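Citrinin polyketide synthase (Monascus purpureus, PDB 5MPT) builds the keto-aldehyde precursor of the mycotoxin citrinin as a non-reducing polyketide synthase, of which this chain is the C-methyltransferase (CMeT) domain. Local coordinates at residues A[287-292]-A[313-318]; A[184-189]-A[373-378]; A[291-296]-A[336-341]. One frame throughout, in Å; residues are numbered along the deposited sequence. Where two conformers were deposited one is given.

Contact 1: A[287-292]-A[313-318]. With EDO (1,2-ethanediol), chain D.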
loop_
_atom_site.group_PDB
_atom_site.type_symbol
_atom_site.label_atom_id
_atom_site.label_comp_id
_atom_site.label_asym_id
_atom_site.label_seq_id
_atom_site.Cartn_x
_atom_site.Cartn_y
_atom_site.Cartn_z
ATOM N N CYS A 287 0.081 -4.678 3.496
ATOM C CA CYS A 287 -0.748 -5.863 3.627
ATOM C C CYS A 287 -1.450 -5.953 4.969
ATOM O O CYS A 287 -2.579 -6.454 5.024
ATOM C CB CYS A 287 0.081 -7.133 3.400
ATOM S SG CYS A 287 1.478 -7.260 4.562
ATOM N N VAL A 288 -0.847 -5.464 6.050
ATOM C CA VAL A 288 -1.480 -5.662 7.351
ATOM C C VAL A 288 -2.771 -4.829 7.447
ATOM O O VAL A 288 -3.749 -5.244 8.075
ATOM C CB VAL A 288 -0.479 -5.363 8.484
ATOM C CG1 VAL A 288 -1.171 -5.432 9.848
ATOM C CG2 VAL A 288 0.706 -6.356 8.457
ATOM N N HIS A 289 -2.823 -3.670 6.797
ATOM C CA HIS A 289 -4.065 -2.900 6.801
ATOM C C HIS A 289 -5.212 -3.659 6.172
ATOM O O HIS A 289 -6.372 -3.333 6.459
ATOM C CB HIS A 289 -3.886 -1.551 6.102
ATOM C CG HIS A 289 -3.609 -1.622 4.635
ATOM N ND1 HIS A 289 -2.435 -1.146 4.102
ATOM C CD2 HIS A 289 -4.369 -2.001 3.581
ATOM C CE1 HIS A 289 -2.463 -1.266 2.787
ATOM N NE2 HIS A 289 -3.634 -1.767 2.440
ATOM N N ALA A 290 -4.933 -4.646 5.307
ATOM C CA ALA A 290 -6.001 -5.330 4.575
ATOM C C ALA A 290 -6.671 -6.395 5.405
ATOM O O ALA A 290 -7.633 -7.017 4.924
ATOM C CB ALA A 290 -5.439 -5.973 3.301
ATOM N N THR A 291 -6.233 -6.582 6.632
ATOM C CA THR A 291 -6.812 -7.624 7.464
ATOM C C THR A 291 -7.998 -7.074 8.256
ATOM O O THR A 291 -8.233 -5.864 8.339
ATOM C CB THR A 291 -5.761 -8.222 8.404
ATOM O OG1 THR A 291 -5.312 -7.254 9.364
ATOM C CG2 THR A 291 -4.565 -8.744 7.633
ATOM N N ARG A 292 -8.730 -7.997 8.894
ATOM C CA ARG A 292 -9.961 -7.635 9.575
ATOM C C ARG A 292 -9.712 -6.803 10.819
ATOM O O ARG A 292 -10.493 -5.901 11.131
ATOM C CB ARG A 292 -10.712 -8.911 9.936
ATOM C CG ARG A 292 -11.250 -9.672 8.722
ATOM C CD ARG A 292 -11.923 -11.012 9.089
ATOM N NE ARG A 292 -12.617 -11.559 7.915
ATOM C CZ ARG A 292 -11.975 -12.130 6.895
ATOM N NH1 ARG A 292 -10.659 -12.248 6.917
ATOM N NH2 ARG A 292 -12.634 -12.567 5.835
ATOM N N LEU A 313 6.812 -2.275 9.204
ATOM C CA LEU A 313 5.699 -1.987 8.310
ATOM C C LEU A 313 6.083 -0.937 7.276
ATOM O O LEU A 313 6.812 0.028 7.561
ATOM C CB LEU A 313 4.502 -1.470 9.098
ATOM C CG LEU A 313 3.853 -2.410 10.087
ATOM C CD1 LEU A 313 2.976 -1.620 11.032
ATOM C CD2 LEU A 313 3.009 -3.449 9.344
ATOM N N LEU A 314 5.595 -1.130 6.063
ATOM C CA LEU A 314 5.543 -0.066 5.069
ATOM C C LEU A 314 4.064 0.110 4.805
ATOM O O LEU A 314 3.442 -0.775 4.214
ATOM C CB LEU A 314 6.304 -0.426 3.795
ATOM C CG LEU A 314 6.659 0.758 2.884
ATOM C CD1 LEU A 314 7.607 0.321 1.779
ATOM C CD2 LEU A 314 5.436 1.406 2.274
ATOM N N GLU A 315 3.489 1.196 5.319
ATOM C CA GLU A 315 2.049 1.400 5.270
ATOM C C GLU A 315 1.703 2.768 4.738
ATOM O O GLU A 315 2.326 3.772 5.099
ATOM C CB GLU A 315 1.422 1.240 6.661
ATOM C CG GLU A 315 1.176 -0.178 7.035
ATOM C CD GLU A 315 -0.044 -0.744 6.348
ATOM O OE1 GLU A 315 -0.875 0.049 5.831
ATOM O OE2 GLU A 315 -0.157 -1.983 6.301
ATOM N N MET A 316 0.691 2.797 3.879
ATOM C CA MET A 316 0.115 4.051 3.437
ATOM C C MET A 316 -0.684 4.649 4.587
ATOM O O MET A 316 -1.653 4.052 5.058
ATOM C CB MET A 316 -0.766 3.808 2.223
ATOM C CG MET A 316 -1.254 5.099 1.625
ATOM S SD MET A 316 -1.951 4.925 -0.025
ATOM C CE MET A 316 -0.490 5.159 -1.052
ATOM N N THR A 317 -0.255 5.814 5.055
ATOM C CA THR A 317 -0.785 6.401 6.273
ATOM C C THR A 317 -1.753 7.545 5.988
ATOM O O THR A 317 -2.429 8.011 6.906
ATOM C CB THR A 317 0.391 6.867 7.150
ATOM O OG1 THR A 317 1.357 7.546 6.328
ATOM C CG2 THR A 317 1.052 5.675 7.801
ATOM N N GLU A 318 -1.815 8.010 4.738
ATOM C CA GLU A 318 -2.771 9.008 4.287
ATOM C C GLU A 318 -3.448 8.509 3.016
ATOM O O GLU A 318 -2.806 7.892 2.157
ATOM C CB GLU A 318 -2.030 10.322 4.058
ATOM C CG GLU A 318 -2.860 11.562 3.937
ATOM C CD GLU A 318 -1.972 12.792 3.951
ATOM O OE1 GLU A 318 -1.735 13.357 2.860
ATOM O OE2 GLU A 318 -1.482 13.161 5.045
HETATM C C1 EDO D . -7.094 6.773 6.711
HETATM O O1 EDO D . -7.451 6.697 8.094
HETATM C C2 EDO D . -5.648 7.241 6.644
HETATM O O2 EDO D . -5.480 8.292 7.603
HETATM O O HOH W 1 1.605 -3.877 6.146
#
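Two hydrogen bonds join His289 to the carboxylate of Glu315, one through the ring and one through the backbone. His289 ND1 gives its N-H to Glu315 OE1 at 2.6 Å, and the oxygen is met on its syn side, 15° out of the carboxylate plane. OE1 lies near the imidazole plane, at the ring's edge, although ring and carboxylate stand 81° apart. His289 N reaches Glu315 OE2 at 3.2 Å, again on the syn side but farther out of plane. CG of His289 sits between its own backbone N and carbonyl carbon (chi1 66°), which brings the ring to the same side as the backbone N, so both nitrogens meet one carboxylate.

A water adds a third link: it donates to Glu315 OE2 at 2.6 Å and accepts from Val288 N at 2.9 Å. OE2 is thus held by a backbone N-H and a water, OE1 by the ring, which should fix the carboxylate's rotation.

Apolar contact is slight. Val288 CG2 meets Leu313 CD2 at 3.8 Å, their side chains crossing at about a right angle, and Trp350 of helix 347-356 packs on both. Cys287 touches the bound S-adenosylhomocysteine. His289 and Glu315, with Tyr177, are residues of the methyltransferase active site; their pairing is a histidine-carboxylate hydrogen bond beside the cofactor pocket of a Rossmann-like methyltransferase.

Contact 2: A[184-189]-A[373-378]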
loop_
_atom_site.group_PDB
_atom_site.type_symbol
_atom_site.label_atom_id
_atom_site.label_comp_id
_atom_site.label_asym_id
_atom_site.label_seq_id
_atom_site.Cartn_x
_atom_site.Cartn_y
_atom_site.Cartn_z
ATOM N N ALA A 184 8.383 2.816 -4.420
ATOM C CA ALA A 184 9.815 2.514 -4.436
ATOM C C ALA A 184 10.596 3.353 -3.441
ATOM O O ALA A 184 11.590 2.881 -2.890
ATOM C CB ALA A 184 10.380 2.695 -5.837
ATOM N N VAL A 185 10.157 4.577 -3.174
ATOM C CA VAL A 185 10.905 5.465 -2.285
ATOM C C VAL A 185 11.146 4.779 -0.945
ATOM O O VAL A 185 12.284 4.704 -0.446
ATOM C CB VAL A 185 10.143 6.793 -2.114
ATOM C CG1 VAL A 185 10.469 7.449 -0.743
ATOM C CG2 VAL A 185 10.478 7.704 -3.261
ATOM N N TRP A 186 10.075 4.281 -0.335
ATOM C CA TRP A 186 10.185 3.725 1.005
ATOM C C TRP A 186 10.766 2.318 1.014
ATOM O O TRP A 186 11.377 1.932 2.011
ATOM C CB TRP A 186 8.815 3.744 1.690
ATOM C CG TRP A 186 8.468 5.134 2.099
ATOM C CD1 TRP A 186 8.907 5.800 3.207
ATOM C CD2 TRP A 186 7.658 6.061 1.368
ATOM N NE1 TRP A 186 8.412 7.081 3.223
ATOM C CE2 TRP A 186 7.632 7.261 2.113
ATOM C CE3 TRP A 186 6.917 5.980 0.183
ATOM C CZ2 TRP A 186 6.934 8.373 1.699
ATOM C CZ3 TRP A 186 6.247 7.082 -0.226
ATOM C CH2 TRP A 186 6.238 8.263 0.541
ATOM N N ILE A 187 10.649 1.582 -0.092
ATOM C CA ILE A 187 11.370 0.322 -0.230
ATOM C C ILE A 187 12.862 0.585 -0.280
ATOM O O ILE A 187 13.654 -0.092 0.374
ATOM C CB ILE A 187 10.878 -0.443 -1.479
ATOM C CG1 ILE A 187 9.386 -0.798 -1.346
ATOM C CG2 ILE A 187 11.709 -1.707 -1.674
ATOM C CD1 ILE A 187 8.757 -1.458 -2.613
ATOM N N GLN A 188 13.268 1.593 -1.056
ATOM C CA GLN A 188 14.675 1.956 -1.098
ATOM C C GLN A 188 15.152 2.395 0.273
ATOM O O GLN A 188 16.262 2.069 0.677
ATOM C CB GLN A 188 14.873 3.056 -2.148
ATOM C CG GLN A 188 16.301 3.354 -2.478
ATOM C CD GLN A 188 16.938 2.309 -3.375
ATOM O OE1 GLN A 188 16.424 2.009 -4.458
ATOM N NE2 GLN A 188 18.072 1.743 -2.924
ATOM N N GLN A 189 14.330 3.137 1.003
ATOM C CA GLN A 189 14.708 3.560 2.346
ATOM C C GLN A 189 14.839 2.362 3.286
ATOM O O GLN A 189 15.735 2.315 4.135
ATOM C CB GLN A 189 13.680 4.572 2.851
ATOM C CG GLN A 189 14.029 5.130 4.205
ATOM C CD GLN A 189 12.977 6.082 4.709
ATOM O OE1 GLN A 189 11.817 5.948 4.369
ATOM N NE2 GLN A 189 13.375 7.051 5.534
ATOM N N ASN A 373 4.251 12.178 4.586
ATOM C CA ASN A 373 3.047 11.792 5.310
ATOM C C ASN A 373 2.211 10.770 4.557
ATOM O O ASN A 373 1.284 10.179 5.146
ATOM C CB ASN A 373 2.187 13.024 5.620
ATOM C CG ASN A 373 2.913 14.034 6.478
ATOM O OD1 ASN A 373 3.569 13.680 7.454
ATOM N ND2 ASN A 373 2.828 15.311 6.095
ATOM N N ILE A 374 2.559 10.464 3.310
ATOM C CA ILE A 374 1.680 9.604 2.511
ATOM C C ILE A 374 1.877 8.141 2.872
ATOM O O ILE A 374 0.902 7.399 3.056
ATOM C CB ILE A 374 1.893 9.836 1.007
ATOM C CG1 ILE A 374 1.564 11.285 0.640
ATOM C CG2 ILE A 374 1.048 8.871 0.198
ATOM C CD1 ILE A 374 2.033 11.665 -0.756
ATOM N N GLN A 375 3.126 7.687 2.894
ATOM C CA GLN A 375 3.494 6.389 3.434
ATOM C C GLN A 375 4.586 6.582 4.454
ATOM O O GLN A 375 5.320 7.569 4.444
ATOM C CB GLN A 375 3.997 5.421 2.365
ATOM C CG GLN A 375 3.109 5.409 1.127
ATOM C CD GLN A 375 2.977 4.046 0.541
ATOM O OE1 GLN A 375 2.396 3.151 1.165
ATOM N NE2 GLN A 375 3.516 3.844 -0.634
ATOM N N ARG A 376 4.710 5.582 5.313
ATOM C CA ARG A 376 5.743 5.558 6.320
ATOM C C ARG A 376 6.282 4.151 6.453
ATOM O O ARG A 376 5.550 3.168 6.293
ATOM C CB ARG A 376 5.220 6.019 7.669
ATOM C CG ARG A 376 4.706 7.412 7.672
ATOM C CD ARG A 376 4.434 7.891 9.066
ATOM N NE ARG A 376 3.601 9.070 9.032
ATOM C CZ ARG A 376 4.041 10.322 8.941
ATOM N NH1 ARG A 376 5.356 10.598 8.905
ATOM N NH2 ARG A 376 3.145 11.310 8.875
ATOM N N LEU A 377 7.574 4.055 6.779
ATOM C CA LEU A 377 8.066 2.881 7.472
ATOM C C LEU A 377 7.749 3.044 8.952
ATOM O O LEU A 377 8.027 4.083 9.556
ATOM C CB LEU A 377 9.563 2.675 7.287
ATOM C CG LEU A 377 10.121 2.451 5.880
ATOM C CD1 LEU A 377 11.661 2.423 5.914
ATOM C CD2 LEU A 377 9.538 1.199 5.283
ATOM N N ILE A 378 7.159 2.018 9.526
ATOM C CA ILE A 378 6.771 1.994 10.930
ATOM C C ILE A 378 7.462 0.780 11.508
ATOM O O ILE A 378 7.221 -0.358 11.076
ATOM C CB ILE A 378 5.245 1.911 11.132
ATOM C CG1 ILE A 378 4.526 3.043 10.404
ATOM C CG2 ILE A 378 4.887 1.962 12.615
ATOM C CD1 ILE A 378 3.000 2.843 10.345
HETATM O O HOH W 2 7.464 8.668 5.493
#
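Gln375 O is reached by a water that donates to it at 2.6 Å and in turn accepts from Trp186 NE1 at 2.9 Å. The direct approach of NE1 to Gln375 O is badly angled; the water completes the link. The carbonyl oxygen lies over one face of the indole, toward its rim, 3.3 Å from Trp186 CZ2.

CB of Gln375 also sits 3.7 Å from the centroid of the six-membered ring of Trp186, 11° off its normal, a CH-pi contact. Val185 CG1, of the residue just before it, covers the centre of the opposite face, so the indole is held flat. The bend of the Gln375 chain at chi2 (-143°) carries its amide past the ring: NE2 donates to Ile182 O and Asn183 OD1, and OE1 accepts from Asn286 ND2.

Leu377 packs beside the tryptophan, its CD2 3.8 Å from Trp186 O. Gln189 slides past it in the opposite direction, with OE1 3.9 Å from Leu377 CD1; its NE2 is hydrogen-bonded to Ala24 O and Thr28 OG1.

Gln189 OE1 and Gln375 N are buried without a polar partner, whereas the side-chain amide of Gln375 bonds at both its nitrogen and its oxygen. Helix 181-198 thus packs on strand 375-381 of the methyltransferase's mixed sheet, beside the strand of active-site Glu315, whose side chain is about 6 Å from that of Gln375, mainly through an aromatic face and aliphatic carbons.

Contact 3: A[291-296]-A[336-341]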
loop_
_atom_site.group_PDB
_atom_site.type_symbol
_atom_site.label_atom_id
_atom_site.label_comp_id
_atom_site.label_asym_id
_atom_site.label_seq_id
_atom_site.Cartn_x
_atom_site.Cartn_y
_atom_site.Cartn_z
ATOM N N THR A 291 -6.233 -6.582 6.632
ATOM C CA THR A 291 -6.812 -7.624 7.464
ATOM C C THR A 291 -7.998 -7.074 8.256
ATOM O O THR A 291 -8.233 -5.864 8.339
ATOM C CB THR A 291 -5.761 -8.222 8.404
ATOM O OG1 THR A 291 -5.312 -7.254 9.364
ATOM C CG2 THR A 291 -4.565 -8.744 7.633
ATOM N N ARG A 292 -8.730 -7.997 8.894
ATOM C CA ARG A 292 -9.961 -7.635 9.575
ATOM C C ARG A 292 -9.712 -6.803 10.819
ATOM O O ARG A 292 -10.493 -5.901 11.131
ATOM C CB ARG A 292 -10.712 -8.911 9.936
ATOM C CG ARG A 292 -11.250 -9.672 8.722
ATOM C CD ARG A 292 -11.923 -11.012 9.089
ATOM N NE ARG A 292 -12.617 -11.559 7.915
ATOM C CZ ARG A 292 -11.975 -12.130 6.895
ATOM N NH1 ARG A 292 -10.659 -12.248 6.917
ATOM N NH2 ARG A 292 -12.634 -12.567 5.835
ATOM N N ASN A 293 -8.668 -7.124 11.572
ATOM C CA ASN A 293 -8.528 -6.619 12.935
ATOM C C ASN A 293 -7.047 -6.417 13.193
ATOM O O ASN A 293 -6.274 -7.375 13.159
ATOM C CB ASN A 293 -9.158 -7.588 13.954
ATOM C CG ASN A 293 -9.005 -7.109 15.404
ATOM O OD1 ASN A 293 -7.892 -6.839 15.881
ATOM N ND2 ASN A 293 -10.128 -7.022 16.118
ATOM N N LEU A 294 -6.641 -5.156 13.363
ATOM C CA LEU A 294 -5.218 -4.855 13.439
ATOM C C LEU A 294 -4.598 -5.398 14.715
ATOM O O LEU A 294 -3.435 -5.824 14.707
ATOM C CB LEU A 294 -5.000 -3.350 13.329
ATOM C CG LEU A 294 -5.380 -2.744 11.983
ATOM C CD1 LEU A 294 -4.981 -1.280 11.952
ATOM C CD2 LEU A 294 -4.746 -3.482 10.780
ATOM N N GLU A 295 -5.342 -5.377 15.822
ATOM C CA GLU A 295 -4.845 -5.978 17.068
ATOM C C GLU A 295 -4.526 -7.455 16.888
ATOM O O GLU A 295 -3.452 -7.937 17.290
ATOM C CB GLU A 295 -5.875 -5.818 18.179
ATOM C CG GLU A 295 -5.964 -4.425 18.769
ATOM C CD GLU A 295 -6.828 -4.377 20.015
ATOM O OE1 GLU A 295 -7.018 -5.440 20.650
ATOM O OE2 GLU A 295 -7.313 -3.274 20.351
ATOM N N ILE A 296 -5.464 -8.202 16.322
ATOM C CA ILE A 296 -5.247 -9.630 16.112
ATOM C C ILE A 296 -4.066 -9.853 15.181
ATOM O O ILE A 296 -3.190 -10.685 15.452
ATOM C CB ILE A 296 -6.541 -10.287 15.578
ATOM C CG1 ILE A 296 -7.617 -10.256 16.657
ATOM C CG2 ILE A 296 -6.283 -11.694 15.071
ATOM C CD1 ILE A 296 -8.982 -10.735 16.165
ATOM N N PHE A 336 -11.940 -4.569 7.041
ATOM C CA PHE A 336 -11.818 -4.126 8.425
ATOM C C PHE A 336 -13.138 -4.283 9.171
ATOM O O PHE A 336 -14.210 -3.975 8.647
ATOM C CB PHE A 336 -11.345 -2.665 8.472
ATOM C CG PHE A 336 -12.171 -1.701 7.632
ATOM C CD1 PHE A 336 -13.263 -1.048 8.180
ATOM C CD2 PHE A 336 -11.802 -1.425 6.327
ATOM C CE1 PHE A 336 -14.000 -0.171 7.436
ATOM C CE2 PHE A 336 -12.508 -0.536 5.578
ATOM C CZ PHE A 336 -13.624 0.093 6.132
ATOM N N GLU A 337 -13.052 -4.794 10.398
ATOM C CA GLU A 337 -14.220 -4.931 11.260
ATOM C C GLU A 337 -13.816 -4.709 12.709
ATOM O O GLU A 337 -14.350 -5.346 13.622
ATOM C CB GLU A 337 -14.884 -6.298 11.079
ATOM C CG GLU A 337 -13.904 -7.427 11.064
ATOM C CD GLU A 337 -14.541 -8.802 10.873
ATOM O OE1 GLU A 337 -15.471 -8.932 10.048
ATOM O OE2 GLU A 337 -14.074 -9.748 11.542
ATOM N N ASP A 338 -12.858 -3.804 12.935
ATOM C CA ASP A 338 -12.312 -3.559 14.262
ATOM C C ASP A 338 -12.507 -2.122 14.709
ATOM O O ASP A 338 -11.775 -1.648 15.583
ATOM C CB ASP A 338 -10.830 -3.911 14.299
ATOM C CG ASP A 338 -10.014 -3.103 13.339
ATOM O OD1 ASP A 338 -10.625 -2.350 12.548
ATOM O OD2 ASP A 338 -8.769 -3.242 13.375
ATOM N N GLY A 339 -13.459 -1.419 14.127
ATOM C CA GLY A 339 -13.721 -0.041 14.474
ATOM C C GLY A 339 -13.174 0.974 13.491
ATOM O O GLY A 339 -13.581 2.136 13.540
ATOM N N ARG A 340 -12.256 0.573 12.617
ATOM C CA ARG A 340 -11.806 1.463 11.557
ATOM C C ARG A 340 -12.963 1.809 10.632
ATOM O O ARG A 340 -13.916 1.039 10.464
ATOM C CB ARG A 340 -10.695 0.820 10.735
ATOM C CG ARG A 340 -9.323 0.766 11.422
ATOM C CD ARG A 340 -8.348 -0.016 10.575
ATOM N NE ARG A 340 -8.628 -1.441 10.610
ATOM C CZ ARG A 340 -8.120 -2.325 9.759
ATOM N NH1 ARG A 340 -7.321 -1.927 8.769
ATOM N NH2 ARG A 340 -8.421 -3.611 9.900
ATOM N N ARG A 341 -12.867 2.989 10.035
ATOM C CA ARG A 341 -13.779 3.410 8.975
ATOM C C ARG A 341 -13.118 3.358 7.607
ATOM O O ARG A 341 -13.783 3.590 6.595
ATOM C CB ARG A 341 -14.289 4.831 9.245
ATOM C CG ARG A 341 -15.279 4.927 10.406
ATOM C CD ARG A 341 -15.317 6.318 11.042
ATOM N NE ARG A 341 -14.164 6.564 11.917
ATOM C CZ ARG A 341 -13.370 7.637 11.876
ATOM N NH1 ARG A 341 -12.356 7.733 12.727
ATOM N NH2 ARG A 341 -13.581 8.619 11.007
HETATM O O HOH W 3 -13.362 -6.874 15.462
#
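Arg340 points its guanidinium at the backbone of 291-296, where NH2 donates to Thr291 O at 2.7 Å, the oxygen lying in the guanidinium plane. A second, weak bond runs from NH2 to Arg292 O at 3.3 Å. The other terminal nitrogen, NH1, bonds to His289 O and Ala343 O. Leu294 CG lies over the centre of one guanidinium face, 3.6 Å from Arg340 CZ, and Phe336 CB lies over the opposite face, so the flat group is sandwiched between hydrocarbon while its edge does the bonding. Arg292 O is also the acceptor for Glu337 N, 2.9 Å away, in the carbonyl plane on a lone pair.

Asp338 divides its oxygens. OD2 accepts from Leu294 N at 2.9 Å on its anti side, 27° out of plane. OD1 takes Arg340 NE at 2.9 Å on its syn lone pair, a nearly straight salt bridge within 336-341. The CG of Asp338, set between its backbone N and carbonyl carbon (chi1 61°), lets one carboxylate both meet the start of helix 294-304 and orient the arginine.

Farther out, Asn293 is the N-cap of that helix, its OD1 accepting from Ile296 N, and a water links its ND2 weakly to Glu337 O. Toward the exposed side, the side chains of Arg292 and Glu337 run side by side in the same direction, but Arg292 NE stays 4.3 Å from Glu337 OE2, and NH1 is paired in a salt bridge with Glu268.

Arg340 is thus a second-shell residue that ties the loop of the active-site histidine, and Thr291 at the bound S-adenosylhomocysteine, to 336-341. Its positive charge is probably balanced by Asp338 and stabilised by the backbone carbonyls it bonds.

Overall arrangement
Contacts 1 and 2 are buried and share the central mixed sheet: 313-318 and 373-378 lie on neighbouring antiparallel strands, probably hydrogen-bonded, Leu313 N to Ile378 O between the strands and Thr317 N to Ile374 O just beyond them. Contact 3, farther from the chain centre, is partly buried and joins contact 1 through the common residues Thr291 and Arg292 and a probable hydrogen bond from Arg340 NH1 to His289 O. Chemistry follows place. Contact 1 rests on direct histidine-carboxylate bonds, contact 2 on aromatic and aliphatic packing, and contact 3 on charged side chains gripping loop backbone. Contacts 2 and 3 do not touch; contact 1 lies between them, its centre 12 and 11 Å from theirs, which are 22 Å apart.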